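Local coordinates for protein arginase (RocF) (PDB 4G3H) that probably hydrolyses L-arginine to L-ornithine and urea, as a member of the arginase family that binds two manganese ions per subunit, at residues T187-S190 with E191-I195; S287-N291 with N292-K296. All coordinates share one frame; numbering follows the deposited sequence.

Interaction 1: residues T187-S190 with E191-I195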
loop_
_atom_site.group_PDB
_atom_site.type_symbol
_atom_site.label_atom_id
_atom_site.label_comp_id
_atom_site.label_asym_id
_atom_site.label_seq_id
_atom_site.Cartn_x
_atom_site.Cartn_y
_atom_site.Cartn_z
ATOM N N THR A 187 -12.169 -9.586 7.445
ATOM C CA THR A 187 -11.281 -10.676 7.055
ATOM C C THR A 187 -11.967 -12.040 6.954
ATOM O O THR A 187 -13.123 -12.208 7.350
ATOM C CB THR A 187 -10.153 -10.820 8.085
ATOM O OG1 THR A 187 -10.728 -11.107 9.366
ATOM C CG2 THR A 187 -9.346 -9.534 8.185
ATOM N N GLU A 188 -11.233 -13.013 6.419
ATOM C CA GLU A 188 -11.719 -14.387 6.299
ATOM C C GLU A 188 -11.084 -15.150 7.461
ATOM O O GLU A 188 -9.988 -14.801 7.905
ATOM C CB GLU A 188 -11.258 -15.020 4.984
ATOM C CG GLU A 188 -11.720 -14.299 3.738
ATOM C CD GLU A 188 -13.226 -14.207 3.653
ATOM O OE1 GLU A 188 -13.895 -15.263 3.711
ATOM O OE2 GLU A 188 -13.742 -13.076 3.529
ATOM N N GLN A 189 -11.761 -16.183 7.954
ATOM C CA GLN A 189 -11.220 -16.972 9.059
ATOM C C GLN A 189 -9.826 -17.479 8.710
ATOM O O GLN A 189 -8.952 -17.568 9.574
ATOM C CB GLN A 189 -12.131 -18.165 9.373
ATOM C CG GLN A 189 -11.624 -19.043 10.517
ATOM C CD GLN A 189 -11.393 -18.256 11.797
ATOM O OE1 GLN A 189 -12.301 -17.597 12.306
ATOM N NE2 GLN A 189 -10.172 -18.320 12.322
ATOM N N SER A 190 -9.621 -17.810 7.440
ATOM C CA SER A 190 -8.321 -18.305 7.001
ATOM C C SER A 190 -7.260 -17.230 7.221
ATOM O O SER A 190 -6.113 -17.543 7.547
ATOM C CB SER A 190 -8.369 -18.701 5.520
ATOM O OG SER A 190 -8.645 -17.582 4.692
ATOM N N GLU A 191 -7.643 -15.967 7.036
ATOM C CA GLU A 191 -6.715 -14.861 7.237
ATOM C C GLU A 191 -6.472 -14.677 8.734
ATOM O O GLU A 191 -5.344 -14.420 9.169
ATOM C CB GLU A 191 -7.272 -13.562 6.638
ATOM C CG GLU A 191 -7.405 -13.570 5.122
ATOM C CD GLU A 191 -7.851 -12.219 4.578
ATOM O OE1 GLU A 191 -8.956 -11.763 4.941
ATOM O OE2 GLU A 191 -7.094 -11.615 3.793
ATOM N N ARG A 192 -7.537 -14.805 9.519
ATOM C CA ARG A 192 -7.415 -14.669 10.962
ATOM C C ARG A 192 -6.518 -15.771 11.514
ATOM O O ARG A 192 -5.805 -15.557 12.495
ATOM C CB ARG A 192 -8.790 -14.729 11.633
ATOM C CG ARG A 192 -9.658 -13.509 11.382
ATOM C CD ARG A 192 -10.842 -13.483 12.327
ATOM N NE ARG A 192 -11.866 -14.462 11.974
ATOM C CZ ARG A 192 -12.758 -14.299 10.998
ATOM N NH1 ARG A 192 -12.761 -13.188 10.264
ATOM N NH2 ARG A 192 -13.661 -15.244 10.761
ATOM N N ASP A 193 -6.554 -16.949 10.884
ATOM C CA ASP A 193 -5.723 -18.067 11.331
ATOM C C ASP A 193 -4.246 -17.774 11.104
ATOM O O ASP A 193 -3.402 -18.160 11.911
ATOM C CB ASP A 193 -6.090 -19.378 10.609
ATOM C CG ASP A 193 -7.415 -19.973 11.086
ATOM O OD1 ASP A 193 -7.829 -19.716 12.240
ATOM O OD2 ASP A 193 -8.041 -20.719 10.305
ATOM N N VAL A 194 -3.928 -17.101 10.001
ATOM C CA VAL A 194 -2.534 -16.768 9.704
ATOM C C VAL A 194 -2.031 -15.707 10.680
ATOM O O VAL A 194 -0.909 -15.784 11.176
ATOM C CB VAL A 194 -2.365 -16.230 8.259
ATOM C CG1 VAL A 194 -0.935 -15.740 8.057
ATOM C CG2 VAL A 194 -2.693 -17.329 7.245
ATOM N N ILE A 195 -2.877 -14.714 10.941
ATOM C CA ILE A 195 -2.555 -13.629 11.854
ATOM C C ILE A 195 -2.271 -14.187 13.245
ATOM O O ILE A 195 -1.270 -13.837 13.867
ATOM C CB ILE A 195 -3.722 -12.609 11.916
ATOM C CG1 ILE A 195 -3.780 -11.826 10.596
ATOM C CG2 ILE A 195 -3.551 -11.681 13.101
ATOM C CD1 ILE A 195 -4.997 -10.936 10.439
#
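Q189 OE1 is gripped by two nitrogens of R192. R192 NE reaches Q189 OE1 at 3.2 Å and R192 NH2 at 3.1 Å, a side-on hold on one oxygen. Both come from the same face of the amide, well above its carbonyl plane, and the amide and guanidinium stand nearly perpendicular, 80° apart. The bend of R192 at chi3 (-74°) turns its head back over the start of the helix, with Q189 CA and E188 C under one face. R192 NH1 bonds to T187 OG1 at 3.0 Å and weakly to the carbonyl oxygen of T187. The other end of the Q189 amide is also fixed. Q189 NE2 donates to D193 OD1 at 2.7 Å, meeting that oxygen from above the carboxylate plane. R196 forms a salt bridge with the same oxygen.

E188 holds the N-cap position. E188 N donates to E191 OE1 at 3.0 Å, which accepts with its anti lone pair. The bond matches one half of a capping box, in which the side chain three residues on accepts from the N-cap N-H. CG of E191 lies beside its own backbone N (chi1 -66°), and the extended chain then carries the carboxylate back to the cap. E188 O accepts from R192 N at 2.9 Å and begins the helical ladder.

E191 OE2 takes the backbone N-H groups of I121 and H122, and S190 OG bonds to H122 ND1. The first turn of helix 189-198 is thereby tied to the loop carrying manganese ligands H118 and D120. The helix belongs to the beta-alpha-beta unit between strands 179-182 and 202-203.

Interaction 2: residues S287-N291 with N292-K296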
loop_
_atom_site.group_PDB
_atom_site.type_symbol
_atom_site.label_atom_id
_atom_site.label_comp_id
_atom_site.label_asym_id
_atom_site.label_seq_id
_atom_site.Cartn_x
_atom_site.Cartn_y
_atom_site.Cartn_z
ATOM N N SER A 287 -18.386 6.663 -5.766
ATOM C CA SER A 287 -18.853 7.526 -4.684
ATOM C C SER A 287 -20.360 7.739 -4.769
ATOM O O SER A 287 -20.917 7.858 -5.859
ATOM C CB SER A 287 -18.157 8.879 -4.731
ATOM O OG SER A 287 -18.765 9.767 -3.811
ATOM N N ILE A 288 -21.014 7.782 -3.613
ATOM C CA ILE A 288 -22.455 7.985 -3.567
ATOM C C ILE A 288 -22.775 9.446 -3.284
ATOM O O ILE A 288 -23.935 9.822 -3.150
ATOM C CB ILE A 288 -23.118 7.114 -2.479
ATOM C CG1 ILE A 288 -22.586 7.502 -1.099
ATOM C CG2 ILE A 288 -22.842 5.649 -2.752
ATOM C CD1 ILE A 288 -23.175 6.687 0.031
ATOM N N LYS A 289 -21.739 10.271 -3.189
ATOM C CA LYS A 289 -21.934 11.690 -2.928
ATOM C C LYS A 289 -21.834 12.478 -4.224
ATOM O O LYS A 289 -21.348 11.976 -5.233
ATOM C CB LYS A 289 -20.896 12.189 -1.924
ATOM C CG LYS A 289 -20.975 11.486 -0.581
ATOM C CD LYS A 289 -19.939 12.014 0.389
ATOM C CE LYS A 289 -19.986 11.243 1.695
ATOM N NZ LYS A 289 -18.958 11.724 2.648
ATOM N N HIS A 290 -22.308 13.715 -4.198
ATOM C CA HIS A 290 -22.265 14.545 -5.388
ATOM C C HIS A 290 -21.619 15.882 -5.069
ATOM O O HIS A 290 -22.242 16.939 -5.179
ATOM C CB HIS A 290 -23.678 14.740 -5.937
ATOM C CG HIS A 290 -24.353 13.460 -6.322
ATOM N ND1 HIS A 290 -23.824 12.591 -7.251
ATOM C CD2 HIS A 290 -25.508 12.897 -5.895
ATOM C CE1 HIS A 290 -24.624 11.547 -7.381
ATOM N NE2 HIS A 290 -25.653 11.708 -6.568
ATOM N N ASN A 291 -20.359 15.815 -4.658
ATOM C CA ASN A 291 -19.587 16.998 -4.322
ATOM C C ASN A 291 -18.089 16.702 -4.347
ATOM O O ASN A 291 -17.663 15.596 -4.682
ATOM C CB ASN A 291 -19.982 17.530 -2.942
ATOM C CG ASN A 291 -19.832 16.491 -1.852
ATOM O OD1 ASN A 291 -19.013 15.580 -1.958
ATOM N ND2 ASN A 291 -20.613 16.632 -0.789
ATOM N N ASN A 292 -17.305 17.707 -3.976
ATOM C CA ASN A 292 -15.853 17.621 -3.959
ATOM C C ASN A 292 -15.292 17.128 -2.630
ATOM O O ASN A 292 -14.087 16.941 -2.499
ATOM C CB ASN A 292 -15.267 19.004 -4.241
ATOM C CG ASN A 292 -14.445 19.043 -5.500
ATOM O OD1 ASN A 292 -13.817 20.054 -5.809
ATOM N ND2 ASN A 292 -14.445 17.943 -6.242
ATOM N N GLU A 293 -16.165 16.932 -1.649
ATOM C CA GLU A 293 -15.752 16.505 -0.319
ATOM C C GLU A 293 -14.701 15.402 -0.210
ATOM O O GLU A 293 -13.642 15.604 0.390
ATOM C CB GLU A 293 -16.973 16.100 0.507
ATOM C CG GLU A 293 -17.846 17.264 0.935
ATOM C CD GLU A 293 -18.714 16.924 2.132
ATOM O OE1 GLU A 293 -18.152 16.613 3.204
ATOM O OE2 GLU A 293 -19.957 16.964 2.004
ATOM N N GLU A 294 -14.990 14.236 -0.772
ATOM C CA GLU A 294 -14.064 13.120 -0.673
ATOM C C GLU A 294 -12.743 13.348 -1.409
ATOM O O GLU A 294 -11.672 13.001 -0.898
ATOM C CB GLU A 294 -14.752 11.842 -1.150
ATOM C CG GLU A 294 -16.008 11.554 -0.346
ATOM C CD GLU A 294 -16.795 10.366 -0.851
ATOM O OE1 GLU A 294 -16.836 10.146 -2.079
ATOM O OE2 GLU A 294 -17.395 9.659 -0.018
ATOM N N GLU A 295 -12.802 13.941 -2.595
ATOM C CA GLU A 295 -11.570 14.186 -3.315
ATOM C C GLU A 295 -10.698 15.133 -2.495
ATOM O O GLU A 295 -9.480 14.938 -2.379
ATOM C CB GLU A 295 -11.855 14.777 -4.695
ATOM C CG GLU A 295 -10.592 15.004 -5.503
ATOM C CD GLU A 295 -10.871 15.292 -6.956
ATOM O OE1 GLU A 295 -11.369 14.383 -7.654
ATOM O OE2 GLU A 295 -10.596 16.425 -7.397
ATOM N N LYS A 296 -11.323 16.153 -1.916
ATOM C CA LYS A 296 -10.595 17.111 -1.097
ATOM C C LYS A 296 -9.942 16.413 0.098
ATOM O O LYS A 296 -8.827 16.750 0.491
ATOM C CB LYS A 296 -11.525 18.226 -0.602
ATOM C CG LYS A 296 -11.957 19.203 -1.692
ATOM C CD LYS A 296 -12.534 20.495 -1.111
ATOM C CE LYS A 296 -13.884 20.278 -0.439
ATOM N NZ LYS A 296 -14.954 19.933 -1.420
HETATM O O HOH W 1 -15.269 13.823 -4.377
HETATM O O HOH W 2 -17.403 13.657 -2.036
#
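The chain runs through residues 287-291 without regular structure, then turns at N292 and enters helix 293-309. S287 OG meets E294 OE1 at 2.6 Å and donates to it, on the syn side but 34° out of the carboxylate plane. S287 OG also accepts from K289 N at 3.1 Å, which makes an ST turn. T244 OG1 is a further partner of this hydroxyl.

The methylenes of K289 cross the E294 side chain at about a right angle. K289 CE lies 3.5 Å from E294 OE2, while K289 NZ makes only a long salt bridge to it; NZ also donates to L242 O. The K289 chain is fully extended beyond CG, which carries its end across the carboxylate.

N291 precedes the turn into the helix, and N291 OD1 accepts a weak capping bond from E293 N at 3.2 Å. CG sits between the backbone N and the carbonyl carbon (chi1 57°), which swings the amide toward the helix. N291 ND2 lies 2.9 Å from E293 OE2, with the amide and carboxylate planes 48° apart. Two waters extend the cap: one accepts from E294 N, though its link to N291 OD1 is doubtful, and the other joins N291 O to E295 N at 3.0 Å on each side.

The E294 carboxylate is buried and has several partners. S245 OG bonds to OE1, and T244 N donates to OE2.

In the fold
Both interactions lie at the start of a helix in the parallel alpha/beta fold of arginase, but they hold different elements. Interaction 1 begins helix 189-198, near the edge strand 202-203. Interaction 2 begins helix 293-309, the last modelled helix, after strand 274-280. Their nearest atoms are about 21 Å apart. Interaction 1 is partly buried and lies closer to the metal site, with the E191 side chain about 9 Å from a manganese ion. Interaction 2 is a surface contact. The first cap is made directly by protein groups; the second is extended by a water bridge from N291 O to E295 N. Each uses a buried glutamate to join its helix start to a neighbouring loop, at residues 121-122 or 243-245.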